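PDB 4N83: ribonucleoside-diphosphate reductase subunit beta, which probably provides deoxyribonucleotides for DNA synthesis as the dimanganese-containing small subunit of a class Ib ribonucleotide reductase, which reduces ribonucleoside diphosphates. Local coordinates for residues A[56-64]-A[119-127]. Sequence-based numbering, arbitrary orientation.
Sequences GKVFGGLTL and EIFAWTNTN
A glycine-lined face of helix 49-78, one of the long helices of the ribonucleotide reductase small-chain fold, receives the short helix 114-124 through Ile-120, Trp-123 and Thr-124. The segment axes come within 9.1 Å and cross at -55°. Gly-56 and Gly-60, one turn apart, present bare backbone to the methyl groups of the second helix: Ile-120 CG2 lies against Gly-56 O, and Ile-120 CD1 packs on Gly-56 CA, while Thr-124 CG2 rests on Gly-60 C at 3.4 Å. Gly-60 CA in turn faces Ile-120 CG2, so that this one glycine meets a methyl group from each of the two residues. Thr-124 OG1, placed between its backbone N and carbonyl carbon (chi1 58°), turns back to its own helix and bonds to Phe-121 O at 2.9 Å. The donor stands above that carbonyl plane, on the same face as Asn-125 N, which also bonds to this oxygen. Lys-57 extends beyond CG and crosses the Trp-123 indole at about a right angle. Lys-57 CG makes a CH-pi contact 3.8 Å from the centroid of the six-membered ring of Trp-123. Farther along the chain, Lys-57 NZ forms an off-centre cation-pi contact at 4.8 Å from the same Trp-123 centroid. Asn-127 ND2 lies over the opposite indole face, toward the rim. Within this all-helical, ferritin-like subunit, Leu-239 of helix 211-240 touches both Lys-57 and Trp-123. At the other end, Leu-64 CD1 approaches Asn-125 OD1 at 3.9 Å, an oxygen that accepts a hydrogen bond from Ala-7 N of the second subunit. Thr-63 CG2 meets the Phe-121 ring obliquely at CE1, 4.2 Å away, and the Thr-63 side chain also touches Tyr-104, the predicted active-site tyrosine on helix 84-111.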
ATOM      1  N   GLY A  56       6.655 -26.922   2.269  1.00115.95           N
ATOM      2  CA  GLY A  56       7.599 -25.813   2.423  1.00116.21           C
ATOM      3  C   GLY A  56       8.133 -25.287   1.101  1.00116.88           C
ATOM      4  O   GLY A  56       8.304 -24.078   0.930  1.00116.04           O
ATOM      5  N   LYS A  57       8.398 -26.199   0.167  1.00118.35           N
ATOM      6  CA  LYS A  57       8.872 -25.838  -1.171  1.00119.45           C
ATOM      7  C   LYS A  57       7.809 -25.086  -1.976  1.00118.42           C
ATOM      8  O   LYS A  57       8.138 -24.254  -2.825  1.00117.53           O
ATOM      9  CB  LYS A  57       9.304 -27.091  -1.940  1.00121.41           C
ATOM     10  CG  LYS A  57      10.589 -27.725  -1.429  1.00123.07           C
ATOM     11  CD  LYS A  57      11.002 -28.907  -2.292  1.00124.95           C
ATOM     12  CE  LYS A  57      12.423 -29.351  -1.990  1.00126.55           C
ATOM     13  NZ  LYS A  57      12.828 -30.512  -2.828  1.00128.20           N
ATOM     14  N   VAL A  58       6.542 -25.389  -1.705  1.00118.44           N
ATOM     15  CA  VAL A  58       5.419 -24.748  -2.386  1.00117.92           C
ATOM     16  C   VAL A  58       5.242 -23.307  -1.913  1.00116.41           C
ATOM     17  O   VAL A  58       5.285 -22.381  -2.722  1.00116.08           O
ATOM     18  CB  VAL A  58       4.112 -25.552  -2.182  1.00118.16           C
ATOM     19  CG1 VAL A  58       2.876 -24.687  -2.398  1.00117.22           C
ATOM     20  CG2 VAL A  58       4.087 -26.755  -3.114  1.00119.49           C
ATOM     21  N   PHE A  59       5.042 -23.125  -0.609  1.00115.66           N
ATOM     22  CA  PHE A  59       4.831 -21.788  -0.049  1.00115.00           C
ATOM     23  C   PHE A  59       6.058 -20.905  -0.250  1.00115.12           C
ATOM     24  O   PHE A  59       5.932 -19.745  -0.641  1.00114.49           O
ATOM     25  CB  PHE A  59       4.482 -21.853   1.444  1.00115.03           C
ATOM     26  CG  PHE A  59       3.163 -22.521   1.743  1.00115.08           C
ATOM     27  CD1 PHE A  59       2.026 -22.240   0.988  1.00114.52           C
ATOM     28  CD2 PHE A  59       3.050 -23.411   2.802  1.00115.69           C
ATOM     29  CE1 PHE A  59       0.816 -22.851   1.273  1.00114.18           C
ATOM     30  CE2 PHE A  59       1.841 -24.021   3.093  1.00115.49           C
ATOM     31  CZ  PHE A  59       0.722 -23.742   2.327  1.00114.91           C
ATOM     32  N   GLY A  60       7.238 -21.462   0.009  1.00115.94           N
ATOM     33  CA  GLY A  60       8.496 -20.747  -0.185  1.00116.56           C
ATOM     34  C   GLY A  60       8.704 -20.273  -1.614  1.00116.77           C
ATOM     35  O   GLY A  60       9.244 -19.191  -1.840  1.00118.14           O
ATOM     36  N   GLY A  61       8.282 -21.090  -2.578  1.00116.47           N
ATOM     37  CA  GLY A  61       8.363 -20.727  -3.993  1.00116.40           C
ATOM     38  C   GLY A  61       7.424 -19.590  -4.353  1.00114.40           C
ATOM     39  O   GLY A  61       7.775 -18.712  -5.141  1.00114.10           O
ATOM     40  N   LEU A  62       6.226 -19.614  -3.772  1.00112.82           N
ATOM     41  CA  LEU A  62       5.246 -18.545  -3.958  1.00111.28           C
ATOM     42  C   LEU A  62       5.665 -17.277  -3.213  1.00110.35           C
ATOM     43  O   LEU A  62       5.400 -16.167  -3.678  1.00109.42           O
ATOM     44  CB  LEU A  62       3.865 -18.995  -3.475  1.00110.84           C
ATOM     45  CG  LEU A  62       3.241 -20.199  -4.188  1.00111.31           C
ATOM     46  CD1 LEU A  62       2.045 -20.708  -3.397  1.00110.33           C
ATOM     47  CD2 LEU A  62       2.842 -19.852  -5.616  1.00111.27           C
ATOM     48  N   THR A  63       6.313 -17.450  -2.060  1.00110.26           N
ATOM     49  CA  THR A  63       6.841 -16.328  -1.278  1.00110.41           C
ATOM     50  C   THR A  63       7.773 -15.453  -2.115  1.00110.65           C
ATOM     51  O   THR A  63       7.793 -14.232  -1.962  1.00109.84           O
ATOM     52  CB  THR A  63       7.619 -16.818  -0.035  1.00111.51           C
ATOM     53  OG1 THR A  63       6.872 -17.838   0.638  1.00111.22           O
ATOM     54  CG2 THR A  63       7.887 -15.666   0.931  1.00111.36           C
ATOM     55  N   LEU A  64       8.544 -16.088  -2.995  1.00111.36           N
ATOM     56  CA  LEU A  64       9.438 -15.381  -3.910  1.00111.73           C
ATOM     57  C   LEU A  64       8.658 -14.465  -4.855  1.00109.54           C
ATOM     58  O   LEU A  64       9.102 -13.358  -5.162  1.00109.35           O
ATOM     59  CB  LEU A  64      10.259 -16.386  -4.727  1.00113.72           C
ATOM     60  CG  LEU A  64      11.417 -15.836  -5.563  1.00115.48           C
ATOM     61  CD1 LEU A  64      12.577 -15.416  -4.672  1.00116.34           C
ATOM     62  CD2 LEU A  64      11.873 -16.870  -6.579  1.00116.93           C
ATOM     63  N   GLU A 119      16.473 -23.653   5.808  1.00119.86           N
ATOM     64  CA  GLU A 119      16.605 -24.644   4.736  1.00122.07           C
ATOM     65  C   GLU A 119      15.665 -24.376   3.560  1.00122.01           C
ATOM     66  O   GLU A 119      16.058 -24.532   2.402  1.00123.61           O
ATOM     67  CB  GLU A 119      16.363 -26.061   5.272  1.00122.97           C
ATOM     68  CG  GLU A 119      17.531 -26.633   6.062  1.00125.11           C
ATOM     69  CD  GLU A 119      17.317 -28.080   6.470  1.00126.17           C
ATOM     70  OE1 GLU A 119      16.167 -28.450   6.794  1.00125.29           O
ATOM     71  OE2 GLU A 119      18.302 -28.847   6.473  1.00127.39           O
ATOM     72  N   ILE A 120      14.430 -23.979   3.857  1.00120.60           N
ATOM     73  CA  ILE A 120      13.436 -23.709   2.818  1.00119.91           C
ATOM     74  C   ILE A 120      13.807 -22.460   2.016  1.00119.58           C
ATOM     75  O   ILE A 120      13.848 -22.501   0.785  1.00119.10           O
ATOM     76  CB  ILE A 120      12.018 -23.557   3.413  1.00119.30           C
ATOM     77  CG1 ILE A 120      11.540 -24.899   3.979  1.00119.94           C
ATOM     78  CG2 ILE A 120      11.033 -23.063   2.356  1.00118.47           C
ATOM     79  CD1 ILE A 120      10.392 -24.783   4.959  1.00119.13           C
ATOM     80  N   PHE A 121      14.081 -21.361   2.717  1.00119.50           N
ATOM     81  CA  PHE A 121      14.446 -20.097   2.064  1.00120.04           C
ATOM     82  C   PHE A 121      15.727 -20.212   1.234  1.00121.30           C
ATOM     83  O   PHE A 121      15.844 -19.581   0.183  1.00121.70           O
ATOM     84  CB  PHE A 121      14.584 -18.959   3.091  1.00119.68           C
ATOM     85  CG  PHE A 121      13.275 -18.313   3.459  1.00118.35           C
ATOM     86  CD1 PHE A 121      12.634 -17.462   2.568  1.00117.64           C
ATOM     87  CD2 PHE A 121      12.684 -18.552   4.694  1.00118.13           C
ATOM     88  CE1 PHE A 121      11.428 -16.866   2.899  1.00116.62           C
ATOM     89  CE2 PHE A 121      11.477 -17.957   5.031  1.00116.84           C
ATOM     90  CZ  PHE A 121      10.849 -17.112   4.133  1.00116.09           C
ATOM     91  N   ALA A 122      16.675 -21.020   1.705  1.00121.75           N
ATOM     92  CA  ALA A 122      17.929 -21.245   0.987  1.00122.97           C
ATOM     93  C   ALA A 122      17.701 -21.888  -0.383  1.00123.38           C
ATOM     94  O   ALA A 122      18.340 -21.510  -1.364  1.00124.35           O
ATOM     95  CB  ALA A 122      18.868 -22.105   1.821  1.00124.13           C
ATOM     96  N   TRP A 123      16.784 -22.853  -0.440  1.00122.76           N
ATOM     97  CA  TRP A 123      16.487 -23.579  -1.680  1.00123.59           C
ATOM     98  C   TRP A 123      15.708 -22.733  -2.692  1.00122.79           C
ATOM     99  O   TRP A 123      15.965 -22.812  -3.896  1.00122.90           O
ATOM    100  CB  TRP A 123      15.713 -24.866  -1.368  1.00122.92           C
ATOM    101  CG  TRP A 123      15.252 -25.610  -2.585  1.00123.39           C
ATOM    102  CD1 TRP A 123      16.005 -26.412  -3.392  1.00125.51           C
ATOM    103  CD2 TRP A 123      13.928 -25.620  -3.133  1.00122.47           C
ATOM    104  NE1 TRP A 123      15.232 -26.920  -4.408  1.00125.66           N
ATOM    105  CE2 TRP A 123      13.953 -26.450  -4.274  1.00123.49           C
ATOM    106  CE3 TRP A 123      12.723 -25.006  -2.770  1.00120.91           C
ATOM    107  CZ2 TRP A 123      12.819 -26.685  -5.053  1.00122.71           C
ATOM    108  CZ3 TRP A 123      11.597 -25.236  -3.548  1.00120.20           C
ATOM    109  CH2 TRP A 123      11.653 -26.070  -4.676  1.00121.26           C
ATOM    110  N   THR A 124      14.762 -21.934  -2.202  1.00120.98           N
ATOM    111  CA  THR A 124      13.919 -21.105  -3.071  1.00120.03           C
ATOM    112  C   THR A 124      14.722 -19.991  -3.742  1.00121.10           C
ATOM    113  O   THR A 124      14.414 -19.588  -4.865  1.00121.25           O
ATOM    114  CB  THR A 124      12.745 -20.468  -2.299  1.00117.70           C
ATOM    115  OG1 THR A 124      13.250 -19.674  -1.218  1.00118.27           O
ATOM    116  CG2 THR A 124      11.813 -21.537  -1.748  1.00116.65           C
ATOM    117  N   ASN A 125      15.749 -19.504  -3.047  1.00121.84           N
ATOM    118  CA  ASN A 125      16.635 -18.469  -3.582  1.00123.29           C
ATOM    119  C   ASN A 125      17.698 -19.012  -4.546  1.00125.90           C
ATOM    120  O   ASN A 125      18.363 -18.234  -5.233  1.00127.07           O
ATOM    121  CB  ASN A 125      17.314 -17.707  -2.438  1.00123.05           C
ATOM    122  CG  ASN A 125      16.323 -16.961  -1.558  1.00120.95           C
ATOM    123  OD1 ASN A 125      15.259 -16.538  -2.015  1.00118.90           O
ATOM    124  ND2 ASN A 125      16.672 -16.790  -0.287  1.00120.63           N
ATOM    125  N   THR A 126      17.857 -20.335  -4.591  1.00127.17           N
ATOM    126  CA  THR A 126      18.824 -20.985  -5.484  1.00129.96           C
ATOM    127  C   THR A 126      18.155 -22.004  -6.419  1.00129.58           C
ATOM    128  O   THR A 126      18.801 -22.938  -6.896  1.00130.58           O
ATOM    129  CB  THR A 126      19.929 -21.697  -4.676  1.00131.76           C
ATOM    130  OG1 THR A 126      19.347 -22.719  -3.857  1.00131.67           O
ATOM    131  CG2 THR A 126      20.679 -20.705  -3.795  1.00131.67           C
ATOM    132  N   ASN A 127      16.866 -21.811  -6.683  1.00127.97           N
ATOM    133  CA  ASN A 127      16.107 -22.700  -7.558  1.00128.65           C
ATOM    134  C   ASN A 127      16.384 -22.360  -9.028  1.00130.90           C
ATOM    135  O   ASN A 127      16.390 -21.185  -9.392  1.00130.29           O
ATOM    136  CB  ASN A 127      14.611 -22.563  -7.253  1.00126.63           C
ATOM    137  CG  ASN A 127      13.774 -23.683  -7.855  1.00126.44           C
ATOM    138  OD1 ASN A 127      13.871 -23.980  -9.044  1.00127.90           O
ATOM    139  ND2 ASN A 127      12.926 -24.293  -7.036  1.00125.09           N
TER